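Local coordinates for protein glutaryl-CoA dehydrogenase (Mycobacterium smegmatis, PDB 3SF6) that is a flavoprotein of the acyl-CoA dehydrogenase family, assembled here as four chains with bound dihydroflavine-adenine dinucleotide, at residues M120-A125 with V192-T197; E278-Y283 with R351-V356; P51-W56 with L224-T229; I24-V29 with L309-G314. All blocks are in the same frame, centred on the assembly; numbering follows the deposited sequence.

Contact 1 of 4, residues M120-A125 with V192-T197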
# COMPACT_ATOMS: atom_id res chain seq x y z
N MET A 120 -22.18 18.31 -26.10
CA MET A 120 -23.49 18.95 -25.91
C MET A 120 -23.48 19.99 -24.79
O MET A 120 -24.05 21.10 -24.92
CB MET A 120 -24.59 17.90 -25.68
CG MET A 120 -24.93 17.08 -26.89
SD MET A 120 -26.01 15.66 -26.50
CE MET A 120 -27.58 16.52 -26.36
N TYR A 121 -22.88 19.64 -23.66
CA TYR A 121 -22.81 20.57 -22.53
C TYR A 121 -22.18 21.90 -22.95
O TYR A 121 -22.67 22.97 -22.59
CB TYR A 121 -22.03 19.97 -21.38
CG TYR A 121 -21.97 20.91 -20.19
CD1 TYR A 121 -22.96 20.91 -19.21
CD2 TYR A 121 -20.92 21.78 -20.04
CE1 TYR A 121 -22.89 21.79 -18.11
CE2 TYR A 121 -20.85 22.66 -18.96
CZ TYR A 121 -21.83 22.66 -18.02
OH TYR A 121 -21.69 23.54 -16.98
N ALA A 122 -21.06 21.84 -23.69
CA ALA A 122 -20.40 23.06 -24.12
C ALA A 122 -21.35 23.97 -24.91
O ALA A 122 -21.39 25.19 -24.71
CB ALA A 122 -19.12 22.75 -24.96
N ILE A 123 -22.06 23.37 -25.86
CA ILE A 123 -23.02 24.09 -26.70
C ILE A 123 -24.19 24.62 -25.84
O ILE A 123 -24.60 25.77 -25.95
CB ILE A 123 -23.49 23.20 -27.87
CG1 ILE A 123 -22.33 22.92 -28.83
CG2 ILE A 123 -24.64 23.88 -28.63
CD1 ILE A 123 -22.62 21.80 -29.89
N HIS A 124 -24.70 23.75 -24.96
CA HIS A 124 -25.81 24.10 -24.05
C HIS A 124 -25.42 25.29 -23.16
O HIS A 124 -26.26 26.19 -22.91
CB HIS A 124 -26.18 22.87 -23.24
CG HIS A 124 -27.53 22.92 -22.60
ND1 HIS A 124 -27.79 23.68 -21.48
CD2 HIS A 124 -28.66 22.20 -22.84
CE1 HIS A 124 -29.06 23.49 -21.11
NE2 HIS A 124 -29.61 22.60 -21.92
N ALA A 125 -24.19 25.30 -22.66
CA ALA A 125 -23.73 26.27 -21.66
C ALA A 125 -23.21 27.57 -22.25
O ALA A 125 -23.40 28.65 -21.64
CB ALA A 125 -22.64 25.66 -20.78
N VAL A 192 -16.16 20.38 -30.86
CA VAL A 192 -16.05 21.59 -30.06
C VAL A 192 -14.57 21.76 -29.79
O VAL A 192 -13.97 20.95 -29.08
CB VAL A 192 -16.87 21.52 -28.76
CG1 VAL A 192 -16.57 22.74 -27.89
CG2 VAL A 192 -18.41 21.41 -29.07
N VAL A 193 -13.95 22.75 -30.43
CA VAL A 193 -12.50 22.88 -30.44
C VAL A 193 -12.10 24.14 -29.66
O VAL A 193 -12.65 25.23 -29.90
CB VAL A 193 -11.96 22.94 -31.88
CG1 VAL A 193 -10.44 23.16 -31.89
CG2 VAL A 193 -12.33 21.66 -32.63
N TRP A 194 -11.14 23.98 -28.74
CA TRP A 194 -10.63 25.05 -27.89
C TRP A 194 -9.32 25.56 -28.47
O TRP A 194 -8.47 24.79 -28.88
CB TRP A 194 -10.46 24.55 -26.45
CG TRP A 194 -11.76 24.05 -25.91
CD1 TRP A 194 -12.18 22.76 -25.89
CD2 TRP A 194 -12.87 24.84 -25.47
NE1 TRP A 194 -13.45 22.68 -25.40
CE2 TRP A 194 -13.92 23.94 -25.15
CE3 TRP A 194 -13.08 26.21 -25.29
CZ2 TRP A 194 -15.16 24.37 -24.67
CZ3 TRP A 194 -14.33 26.64 -24.80
CH2 TRP A 194 -15.33 25.72 -24.48
N ALA A 195 -9.17 26.89 -28.51
CA ALA A 195 -8.00 27.52 -29.15
C ALA A 195 -7.60 28.76 -28.37
O ALA A 195 -8.44 29.42 -27.75
CB ALA A 195 -8.31 27.91 -30.65
N ARG A 196 -6.33 29.11 -28.45
CA ARG A 196 -5.87 30.38 -27.91
C ARG A 196 -6.08 31.49 -28.96
O ARG A 196 -5.87 31.27 -30.16
CB ARG A 196 -4.40 30.30 -27.50
CG ARG A 196 -3.43 30.23 -28.64
CD ARG A 196 -1.99 30.12 -28.20
NE ARG A 196 -1.22 29.55 -29.29
CZ ARG A 196 -0.50 30.25 -30.15
NH1 ARG A 196 -0.43 31.57 -30.07
NH2 ARG A 196 0.15 29.61 -31.12
N THR A 197 -6.49 32.67 -28.50
CA THR A 197 -6.62 33.86 -29.34
C THR A 197 -5.89 34.99 -28.63
O THR A 197 -5.49 34.87 -27.45
CB THR A 197 -8.09 34.29 -29.54
OG1 THR A 197 -8.57 34.97 -28.37
CG2 THR A 197 -8.98 33.07 -29.84
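The methyl of A122 and the branched end of V192 make the close part of this contact, with A122 CB 3.9 Å from V192 CG1. V192 sends its CB toward the helix, and a chi1 of 173° puts CG1 anti to the valine's own backbone N, leaving CG2 beside that N. The two branches therefore serve different partners: CG1 meets the alanine, while V192 CG2 lies 4.2 Å from CG1 of I123, whose side chain sets off along the helix flank and turns in at its end. The CA atoms of A122 and V192 are 7.5 Å apart. No hydrogen bond joins the two segments, and the touching groups are all apolar. This is where the N-terminal helical domain of the acyl-CoA dehydrogenase fold meets its middle beta domain: helix 106-126 rests on strand 190-197, the middle strand of a three-stranded mixed sheet, with an angle of 73° between the directions of the two short segments. W194 adds a lighter touch, its ring atom CZ2 4.3 Å from A122 CB and the methyl oblique to the indole. The same ring also meets F148 on the neighbouring strand and P254 at the start of helix 252-286. Past W194 the strand runs away from the helix, and R196 and T197 are partly exposed. Y121 and H124 on the helix are partly exposed as well: Y121 leans on helix 252-286 with its hydroxyl hydrogen-bonded to R256, and H124 NE2 bonds the carbonyl of K82.

Contact 2 of 4, residues E278-Y283 with R351-V356. With FDA (dihydroflavine-adenine dinucleotide), chain B.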
# COMPACT_ATOMS: atom_id res chain seq x y z
N GLU A 278 -18.17 -8.52 -8.61
CA GLU A 278 -19.19 -9.54 -8.76
C GLU A 278 -18.62 -10.81 -9.42
O GLU A 278 -18.96 -11.93 -9.03
CB GLU A 278 -20.35 -9.03 -9.61
CG GLU A 278 -21.19 -8.00 -8.88
CD GLU A 278 -22.35 -7.43 -9.72
OE1 GLU A 278 -22.47 -7.75 -10.95
OE2 GLU A 278 -23.14 -6.68 -9.10
N THR A 279 -17.75 -10.62 -10.38
CA THR A 279 -17.09 -11.70 -11.08
C THR A 279 -16.23 -12.51 -10.08
O THR A 279 -16.32 -13.75 -10.03
CB THR A 279 -16.26 -11.18 -12.27
OG1 THR A 279 -17.13 -10.61 -13.27
CG2 THR A 279 -15.46 -12.35 -12.89
N ALA A 280 -15.43 -11.82 -9.29
CA ALA A 280 -14.56 -12.46 -8.30
C ALA A 280 -15.36 -13.16 -7.22
O ALA A 280 -14.97 -14.25 -6.78
CB ALA A 280 -13.59 -11.43 -7.67
N LEU A 281 -16.46 -12.55 -6.77
CA LEU A 281 -17.31 -13.15 -5.74
C LEU A 281 -17.94 -14.46 -6.23
O LEU A 281 -17.90 -15.49 -5.53
CB LEU A 281 -18.40 -12.20 -5.25
CG LEU A 281 -17.93 -11.07 -4.34
CD1 LEU A 281 -18.97 -9.95 -4.28
CD2 LEU A 281 -17.61 -11.64 -2.95
N ALA A 282 -18.47 -14.43 -7.44
CA ALA A 282 -19.08 -15.63 -8.02
C ALA A 282 -18.06 -16.74 -8.21
O ALA A 282 -18.31 -17.91 -7.87
CB ALA A 282 -19.78 -15.28 -9.35
N TYR A 283 -16.88 -16.37 -8.69
CA TYR A 283 -15.82 -17.33 -8.95
C TYR A 283 -15.32 -17.92 -7.63
O TYR A 283 -15.05 -19.12 -7.52
CB TYR A 283 -14.64 -16.67 -9.67
CG TYR A 283 -13.71 -17.70 -10.31
CD1 TYR A 283 -14.09 -18.37 -11.46
CD2 TYR A 283 -12.45 -17.97 -9.77
CE1 TYR A 283 -13.24 -19.31 -12.05
CE2 TYR A 283 -11.61 -18.87 -10.35
CZ TYR A 283 -12.00 -19.55 -11.48
OH TYR A 283 -11.14 -20.49 -12.07
N ARG A 351 -7.66 -5.22 -10.80
CA ARG A 351 -6.40 -5.95 -10.70
C ARG A 351 -6.48 -7.08 -9.68
O ARG A 351 -6.05 -8.22 -9.95
CB ARG A 351 -5.29 -4.99 -10.35
CG ARG A 351 -4.98 -4.05 -11.49
CD ARG A 351 -4.20 -2.80 -11.10
NE ARG A 351 -3.78 -2.02 -12.29
CZ ARG A 351 -3.19 -0.84 -12.24
NH1 ARG A 351 -2.91 -0.28 -11.09
NH2 ARG A 351 -2.87 -0.21 -13.36
N THR A 352 -7.06 -6.80 -8.51
CA THR A 352 -7.16 -7.80 -7.44
C THR A 352 -8.10 -8.92 -7.87
O THR A 352 -7.84 -10.10 -7.64
CB THR A 352 -7.58 -7.15 -6.14
OG1 THR A 352 -6.54 -6.23 -5.75
CG2 THR A 352 -7.73 -8.21 -5.06
N ALA A 353 -9.20 -8.54 -8.49
CA ALA A 353 -10.18 -9.52 -8.95
C ALA A 353 -9.53 -10.49 -9.94
O ALA A 353 -9.76 -11.69 -9.91
CB ALA A 353 -11.36 -8.77 -9.64
N ARG A 354 -8.71 -9.97 -10.84
CA ARG A 354 -8.07 -10.83 -11.84
C ARG A 354 -7.24 -11.93 -11.13
O ARG A 354 -7.24 -13.11 -11.54
CB ARG A 354 -7.19 -10.00 -12.75
CG ARG A 354 -6.94 -10.58 -14.15
CD ARG A 354 -6.14 -11.85 -14.19
NE ARG A 354 -4.84 -11.68 -13.56
CZ ARG A 354 -4.05 -12.66 -13.13
NH1 ARG A 354 -2.88 -12.33 -12.57
NH2 ARG A 354 -4.39 -13.95 -13.22
N THR A 355 -6.58 -11.59 -10.04
CA THR A 355 -5.75 -12.58 -9.33
C THR A 355 -6.58 -13.74 -8.76
O THR A 355 -6.11 -14.87 -8.69
CB THR A 355 -4.87 -11.96 -8.24
OG1 THR A 355 -5.67 -11.54 -7.11
CG2 THR A 355 -4.05 -10.78 -8.75
N VAL A 356 -7.82 -13.45 -8.37
CA VAL A 356 -8.72 -14.42 -7.79
C VAL A 356 -9.12 -15.45 -8.87
O VAL A 356 -9.34 -16.61 -8.55
CB VAL A 356 -9.96 -13.73 -7.19
CG1 VAL A 356 -11.04 -14.76 -6.70
CG2 VAL A 356 -9.58 -12.81 -6.00
PA FDA B . -6.38 -21.87 -8.90
O1A FDA B . -5.45 -22.82 -8.27
O2A FDA B . -7.76 -22.26 -9.22
O5B FDA B . -6.37 -20.63 -7.88
C5B FDA B . -7.35 -19.57 -8.04
C4B FDA B . -7.07 -18.47 -7.03
O4B FDA B . -7.28 -19.05 -5.71
C3B FDA B . -5.64 -17.95 -7.04
O3B FDA B . -5.64 -16.55 -6.66
C2B FDA B . -4.99 -18.80 -5.95
O2B FDA B . -3.78 -18.19 -5.47
C1B FDA B . -6.10 -18.94 -4.91
N9A FDA B . -5.92 -20.14 -4.08
C8A FDA B . -5.91 -21.44 -4.53
N7A FDA B . -5.67 -22.26 -3.50
C5A FDA B . -5.52 -21.48 -2.39
C6A FDA B . -5.24 -21.73 -1.05
N6A FDA B . -5.07 -22.98 -0.57
N1A FDA B . -5.17 -20.67 -0.21
C2A FDA B . -5.31 -19.41 -0.65
N3A FDA B . -5.56 -19.13 -1.91
C4A FDA B . -5.66 -20.15 -2.79
N1 FDA B . 0.75 -24.88 -16.32
C2 FDA B . 1.45 -25.94 -16.82
O2 FDA B . 1.32 -27.06 -16.28
N3 FDA B . 2.30 -25.75 -17.85
C4 FDA B . 2.46 -24.58 -18.48
O4 FDA B . 3.21 -24.45 -19.48
C4X FDA B . 1.77 -23.46 -17.96
N5 FDA B . 1.84 -22.26 -18.56
C5X FDA B . 0.89 -21.29 -18.29
C6 FDA B . 0.74 -20.18 -19.12
C7 FDA B . -0.18 -19.18 -18.85
C7M FDA B . -0.37 -18.02 -19.84
C8 FDA B . -0.94 -19.29 -17.69
C8M FDA B . -1.95 -18.17 -17.40
C9 FDA B . -0.82 -20.38 -16.86
C9A FDA B . 0.11 -21.40 -17.15
N10 FDA B . 0.20 -22.55 -16.36
C10 FDA B . 0.90 -23.66 -16.89
C1' FDA B . -0.84 -22.84 -15.38
C2' FDA B . -0.48 -22.16 -14.05
O2' FDA B . 0.56 -22.89 -13.37
C3' FDA B . -1.72 -22.10 -13.18
O3' FDA B . -2.57 -21.09 -13.72
C4' FDA B . -1.42 -21.75 -11.72
O4' FDA B . -0.78 -22.86 -11.05
C5' FDA B . -2.67 -21.34 -10.94
O5' FDA B . -3.65 -22.38 -11.05
P FDA B . -5.13 -21.97 -11.46
O1P FDA B . -5.08 -20.99 -12.56
O2P FDA B . -5.90 -23.22 -11.66
O3P FDA B . -5.71 -21.17 -10.19
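A280 and A353 bring two nearly parallel helices close together, and the apolar contacts begin with them. A280 CB is 4.0 Å from A353 CB. The axes of the two short segments approach to 8.9 Å, at a crossing angle of 23°. A turn further on, V356 continues the seam: chi1 of 174° carries its CG1 anti to the backbone N and in against the other helix. There V356 CG1 comes closest to A280 O, at 4.0 Å, with A280 CB slightly further off. Y283 ends the seam differently, by meeting a polar atom with a ring. Its CD2 is 3.6 Å from V356 O, and the carbonyl comes in obliquely to the ring.

No hydrogen bond crosses between the helices. On helix 351-356, T355 OG1 folds back to T352 O at 2.7 Å, in the carbonyl plane and on a lone pair, while K303 bonds the same hydroxyl. The backbone bonds at this point of the helix are weak. T355 O accepts a hydrogen bond from O3B, a ribose hydroxyl of dihydroflavine-adenine dinucleotide, at 2.7 Å, and V356 O approaches ribose carbon C4B to 3.3 Å.

Charge enters from a neighbouring subunit: R354 forms a salt bridge with E376 of the second subunit and a hydrogen bond with its T380. That subunit also binds the same cofactor, through S157 and T384 among others, while R287 of this chain bonds it as well. The arrangement is that of the C-terminal helical domain of the acyl-CoA dehydrogenase fold, whose helix bundle supplies one wall of a cofactor site shared between subunits.

Contact 3 of 4, residues P51-W56 with L224-T229. With SO4 (sulfate ion), chain Q.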
# COMPACT_ATOMS: atom_id res chain seq x y z
N PRO A 51 -23.58 -8.52 -25.07
CA PRO A 51 -23.37 -9.62 -26.00
C PRO A 51 -22.28 -9.40 -27.05
O PRO A 51 -21.77 -10.38 -27.61
CB PRO A 51 -24.73 -9.75 -26.70
CG PRO A 51 -25.69 -9.21 -25.76
CD PRO A 51 -24.98 -8.07 -25.09
N HIS A 52 -21.95 -8.14 -27.33
CA HIS A 52 -21.03 -7.78 -28.40
C HIS A 52 -19.66 -7.28 -27.91
O HIS A 52 -18.70 -7.19 -28.68
CB HIS A 52 -21.63 -6.62 -29.22
CG HIS A 52 -22.96 -6.92 -29.83
ND1 HIS A 52 -23.11 -7.86 -30.83
CD2 HIS A 52 -24.18 -6.39 -29.62
CE1 HIS A 52 -24.38 -7.90 -31.19
NE2 HIS A 52 -25.05 -7.02 -30.46
N ILE A 53 -19.56 -6.89 -26.63
CA ILE A 53 -18.44 -6.06 -26.22
C ILE A 53 -17.09 -6.78 -26.31
O ILE A 53 -16.11 -6.15 -26.63
CB ILE A 53 -18.66 -5.47 -24.78
CG1 ILE A 53 -17.62 -4.42 -24.43
CG2 ILE A 53 -18.75 -6.60 -23.76
CD1 ILE A 53 -17.61 -3.19 -25.38
N ALA A 54 -17.05 -8.08 -26.01
CA ALA A 54 -15.78 -8.80 -26.09
C ALA A 54 -15.23 -8.70 -27.52
O ALA A 54 -14.03 -8.44 -27.71
CB ALA A 54 -15.94 -10.28 -25.64
N SER A 55 -16.11 -8.89 -28.50
CA SER A 55 -15.72 -8.82 -29.93
C SER A 55 -15.32 -7.42 -30.35
O SER A 55 -14.32 -7.23 -31.02
CB SER A 55 -16.85 -9.30 -30.84
OG SER A 55 -16.99 -10.69 -30.71
N TRP A 56 -16.10 -6.40 -29.94
CA TRP A 56 -15.76 -5.02 -30.28
C TRP A 56 -14.39 -4.68 -29.70
O TRP A 56 -13.56 -4.06 -30.37
CB TRP A 56 -16.82 -4.03 -29.74
CG TRP A 56 -18.19 -4.11 -30.38
CD1 TRP A 56 -18.51 -4.66 -31.58
CD2 TRP A 56 -19.41 -3.58 -29.84
NE1 TRP A 56 -19.87 -4.51 -31.83
CE2 TRP A 56 -20.44 -3.85 -30.77
CE3 TRP A 56 -19.74 -2.91 -28.66
CZ2 TRP A 56 -21.76 -3.48 -30.56
CZ3 TRP A 56 -21.06 -2.54 -28.46
CH2 TRP A 56 -22.05 -2.83 -29.39
N LEU A 224 -9.28 0.93 -23.90
CA LEU A 224 -10.38 1.67 -24.49
C LEU A 224 -10.57 1.30 -25.96
O LEU A 224 -10.93 2.12 -26.79
CB LEU A 224 -10.22 3.20 -24.26
CG LEU A 224 -11.49 3.81 -23.69
CD1 LEU A 224 -11.81 3.25 -22.30
CD2 LEU A 224 -11.43 5.37 -23.64
N ARG A 225 -10.33 0.02 -26.27
CA ARG A 225 -10.37 -0.43 -27.67
C ARG A 225 -11.79 -0.39 -28.23
O ARG A 225 -11.94 -0.29 -29.47
CB ARG A 225 -9.75 -1.82 -27.82
CG ARG A 225 -8.27 -1.87 -27.61
CD ARG A 225 -7.72 -3.28 -27.75
NE ARG A 225 -8.02 -3.88 -29.05
CZ ARG A 225 -7.35 -3.66 -30.17
NH1 ARG A 225 -6.29 -2.83 -30.21
NH2 ARG A 225 -7.73 -4.27 -31.31
N ALA A 226 -12.82 -0.38 -27.38
CA ALA A 226 -14.20 -0.24 -27.87
C ALA A 226 -14.66 1.21 -27.87
O ALA A 226 -15.78 1.51 -27.53
CB ALA A 226 -15.18 -1.18 -27.13
N SER A 227 -13.76 2.09 -28.29
CA SER A 227 -14.03 3.53 -28.40
C SER A 227 -13.20 3.99 -29.58
O SER A 227 -12.20 3.36 -29.91
CB SER A 227 -13.59 4.25 -27.11
OG SER A 227 -13.88 5.65 -27.13
N VAL A 228 -13.61 5.07 -30.21
CA VAL A 228 -12.85 5.67 -31.27
C VAL A 228 -12.03 6.80 -30.65
O VAL A 228 -12.61 7.61 -29.96
CB VAL A 228 -13.81 6.29 -32.30
CG1 VAL A 228 -13.06 7.18 -33.36
CG2 VAL A 228 -14.61 5.20 -32.99
N THR A 229 -10.72 6.82 -30.87
CA THR A 229 -9.85 7.86 -30.31
C THR A 229 -9.03 8.38 -31.47
O THR A 229 -8.46 7.58 -32.23
CB THR A 229 -8.89 7.30 -29.25
OG1 THR A 229 -9.58 6.42 -28.35
CG2 THR A 229 -8.28 8.45 -28.44
S SO4 Q . -5.55 -2.00 -33.83
O1 SO4 Q . -6.33 -0.99 -33.14
O2 SO4 Q . -4.16 -1.55 -34.06
O3 SO4 Q . -6.21 -2.25 -35.11
O4 SO4 Q . -5.52 -3.22 -33.06
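I53 reaches A226 through two torsions: chi1 of -170° extends CG1 anti to the backbone N, and chi2 of 61° then bends CD1 round to the loop, 3.6 Å from A226 CB. W56, one turn later, is turned differently. Its chi1 of -67° sets CG anti to the carbonyl carbon and swings the indole off the loop, so that only the start of the side chain takes part, with W56 CB 4.2 Å from A226 CB. The ring instead lies against its own segment, with H52 CB 3.3 Å above one face of the W56 indole, toward the rim. Both helix residues meet the methyl of A226 from the same general side, and A226 CA is 5.6 Å from W56 CA.

A type I beta turn from L224 to S227 presents this methyl. It belongs to the loop between strands 213-217 and 229-240 of the middle beta domain, and it packs on helix 53-59 of the N-terminal helical domain; L224, the first residue of the turn, lies in the pocket for dihydroflavine-adenine dinucleotide.

R225, the second, ties the turn to the same helix by its polar end. Its NE bonds the carbonyl of Y57 and its NH2 that of E58, near the C-terminal end of helix 53-59, where the helix dipole would probably favour a positive charge. NH1 bonds the carbonyl of K221. The guanidinium also presents its edge to a sulfate, probably from the crystallisation liquor: O4 lies in its plane, 3.0 Å from R225 NH1 and equally far from NH2, held by two somewhat bent bonds. S220 N holds the sulfate too.

Contact 4 of 4, residues I24-V29 with L309-G314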
# COMPACT_ATOMS: atom_id res chain seq x y z
N ILE A 24 -23.81 -3.67 1.37
CA ILE A 24 -23.68 -2.21 1.52
C ILE A 24 -25.03 -1.57 1.83
O ILE A 24 -25.11 -0.67 2.69
CB ILE A 24 -22.99 -1.58 0.31
CG1 ILE A 24 -21.55 -2.09 0.24
CG2 ILE A 24 -22.99 -0.04 0.40
CD1 ILE A 24 -20.97 -2.05 -1.17
N GLY A 25 -26.10 -2.10 1.23
CA GLY A 25 -27.47 -1.60 1.36
C GLY A 25 -27.76 -0.41 0.46
O GLY A 25 -28.18 0.65 0.93
N ILE A 26 -27.53 -0.56 -0.83
CA ILE A 26 -27.63 0.55 -1.76
C ILE A 26 -29.05 0.96 -2.10
O ILE A 26 -29.37 2.14 -2.10
CB ILE A 26 -26.82 0.23 -3.03
CG1 ILE A 26 -25.34 0.26 -2.62
CG2 ILE A 26 -27.20 1.20 -4.18
CD1 ILE A 26 -24.35 -0.09 -3.73
N ASN A 27 -29.94 -0.01 -2.37
CA ASN A 27 -31.29 0.36 -2.80
C ASN A 27 -32.03 1.23 -1.81
O ASN A 27 -32.81 2.10 -2.20
CB ASN A 27 -32.13 -0.89 -3.10
CG ASN A 27 -31.79 -1.49 -4.43
OD1 ASN A 27 -31.24 -0.83 -5.32
ND2 ASN A 27 -32.19 -2.76 -4.61
N ALA A 28 -31.76 1.03 -0.52
CA ALA A 28 -32.45 1.76 0.51
C ALA A 28 -32.07 3.24 0.59
O ALA A 28 -32.82 4.04 1.16
CB ALA A 28 -32.25 1.06 1.91
N VAL A 29 -30.94 3.64 -0.01
CA VAL A 29 -30.60 5.06 -0.07
C VAL A 29 -30.85 5.76 -1.41
O VAL A 29 -30.44 6.91 -1.60
CB VAL A 29 -29.17 5.31 0.41
CG1 VAL A 29 -29.08 4.98 1.98
CG2 VAL A 29 -28.20 4.57 -0.45
N LEU A 309 -15.15 -3.18 0.48
CA LEU A 309 -15.00 -1.92 1.23
C LEU A 309 -14.76 -0.76 0.28
O LEU A 309 -15.36 0.30 0.44
CB LEU A 309 -13.89 -1.99 2.29
CG LEU A 309 -14.28 -2.35 3.70
CD1 LEU A 309 -12.98 -2.43 4.52
CD2 LEU A 309 -15.25 -1.33 4.28
N GLU A 310 -13.84 -0.90 -0.66
CA GLU A 310 -13.52 0.26 -1.50
C GLU A 310 -14.65 0.54 -2.47
O GLU A 310 -14.92 1.71 -2.78
CB GLU A 310 -12.17 0.14 -2.21
CG GLU A 310 -10.97 0.11 -1.25
CD GLU A 310 -10.91 1.27 -0.29
OE1 GLU A 310 -11.26 2.41 -0.65
OE2 GLU A 310 -10.53 1.06 0.89
N TYR A 311 -15.31 -0.51 -2.96
CA TYR A 311 -16.50 -0.30 -3.78
C TYR A 311 -17.58 0.44 -3.01
O TYR A 311 -18.16 1.45 -3.48
CB TYR A 311 -17.01 -1.64 -4.33
CG TYR A 311 -18.37 -1.58 -4.94
CD1 TYR A 311 -18.58 -0.86 -6.11
CD2 TYR A 311 -19.43 -2.28 -4.39
CE1 TYR A 311 -19.87 -0.80 -6.68
CE2 TYR A 311 -20.70 -2.20 -4.95
CZ TYR A 311 -20.90 -1.48 -6.09
OH TYR A 311 -22.16 -1.47 -6.67
N GLY A 312 -17.86 -0.04 -1.80
CA GLY A 312 -18.90 0.62 -1.00
C GLY A 312 -18.57 2.04 -0.57
O GLY A 312 -19.42 2.93 -0.67
N LYS A 313 -17.35 2.30 -0.09
CA LYS A 313 -16.92 3.65 0.25
C LYS A 313 -17.00 4.54 -0.98
O LYS A 313 -17.39 5.72 -0.89
CB LYS A 313 -15.48 3.62 0.78
CG LYS A 313 -15.32 2.92 2.14
CD LYS A 313 -13.89 2.38 2.41
CE LYS A 313 -12.90 3.37 2.41
NZ LYS A 313 -11.46 2.87 2.63
N GLY A 314 -16.58 4.01 -2.13
CA GLY A 314 -16.62 4.77 -3.37
C GLY A 314 -18.02 5.12 -3.81
O GLY A 314 -18.30 6.25 -4.24
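I24 faces Y311 and G312 and can be followed outward from the chain. Its CB is directed at helix 309-314 and CG2 branches beside the carbonyl carbon. CG1 takes the other branch, and I24 CG1 comes to 4.0 Å from G312 CA. At the tip, I24 CD1 presses still closer, 3.4 Å from G312 CA, tighter than usual van der Waals contact; G312, having no side chain, leaves its CA bare to this methyl. The same I24 CD1 lies 3.6 Å from CD2 of Y311 and is oblique to the ring.

Y311 gets there because chi1 of 168° lays its CG anti to the backbone N and the ring over toward the loop. I26 then crosses it at about a right angle, with I26 CD1 3.9 Å from Y311 OH, and the hydroxyl itself is hydrogen-bonded to D21.

I24 ends helix 20-24 and I26 follows G25; between them a Schellman motif turns the chain out, with G25 at a phi of 81° and I26 N bonded back to D21 O. The two isoleucine side chains pack the N-terminal segment on helix 298-327 of the C-terminal helical domain.

Away from the loop, K313 and E310 form a salt bridge beside L309, which packs on L337 of the third subunit. K313 NZ meets E310 OE2 at 2.7 Å, on the syn side of the carboxylate and 21° out of its plane. Reciprocal salt bridges join K313 NZ and E310 OE1 to E310 and K313 of the third subunit. The carbonyl of I24 is hydrogen-bonded to H320 of that same subunit.

Overall arrangement
The four contacts are spread over the three parts of the acyl-CoA dehydrogenase fold. Contacts 1 and 3 each set the N-terminal helical domain against the middle beta domain, with centres 27 Å apart, contact 1 nested within the chain loop that contact 3 closes. Contact 2 lies within the C-terminal helix bundle, and contact 4 attaches the N-terminal segment to it. These two cross along the chain, and their nearest atoms are about 6 Å apart, helices 298-327 and 332-357 being consecutive. Contact 1 is 41 Å from contact 2, centre to centre, on the opposite side of the chain's centre. Contact 4 closes the longest loop, enclosing contacts 1 and 3, so the N-terminal segment is brought back onto the C-terminal helical domain.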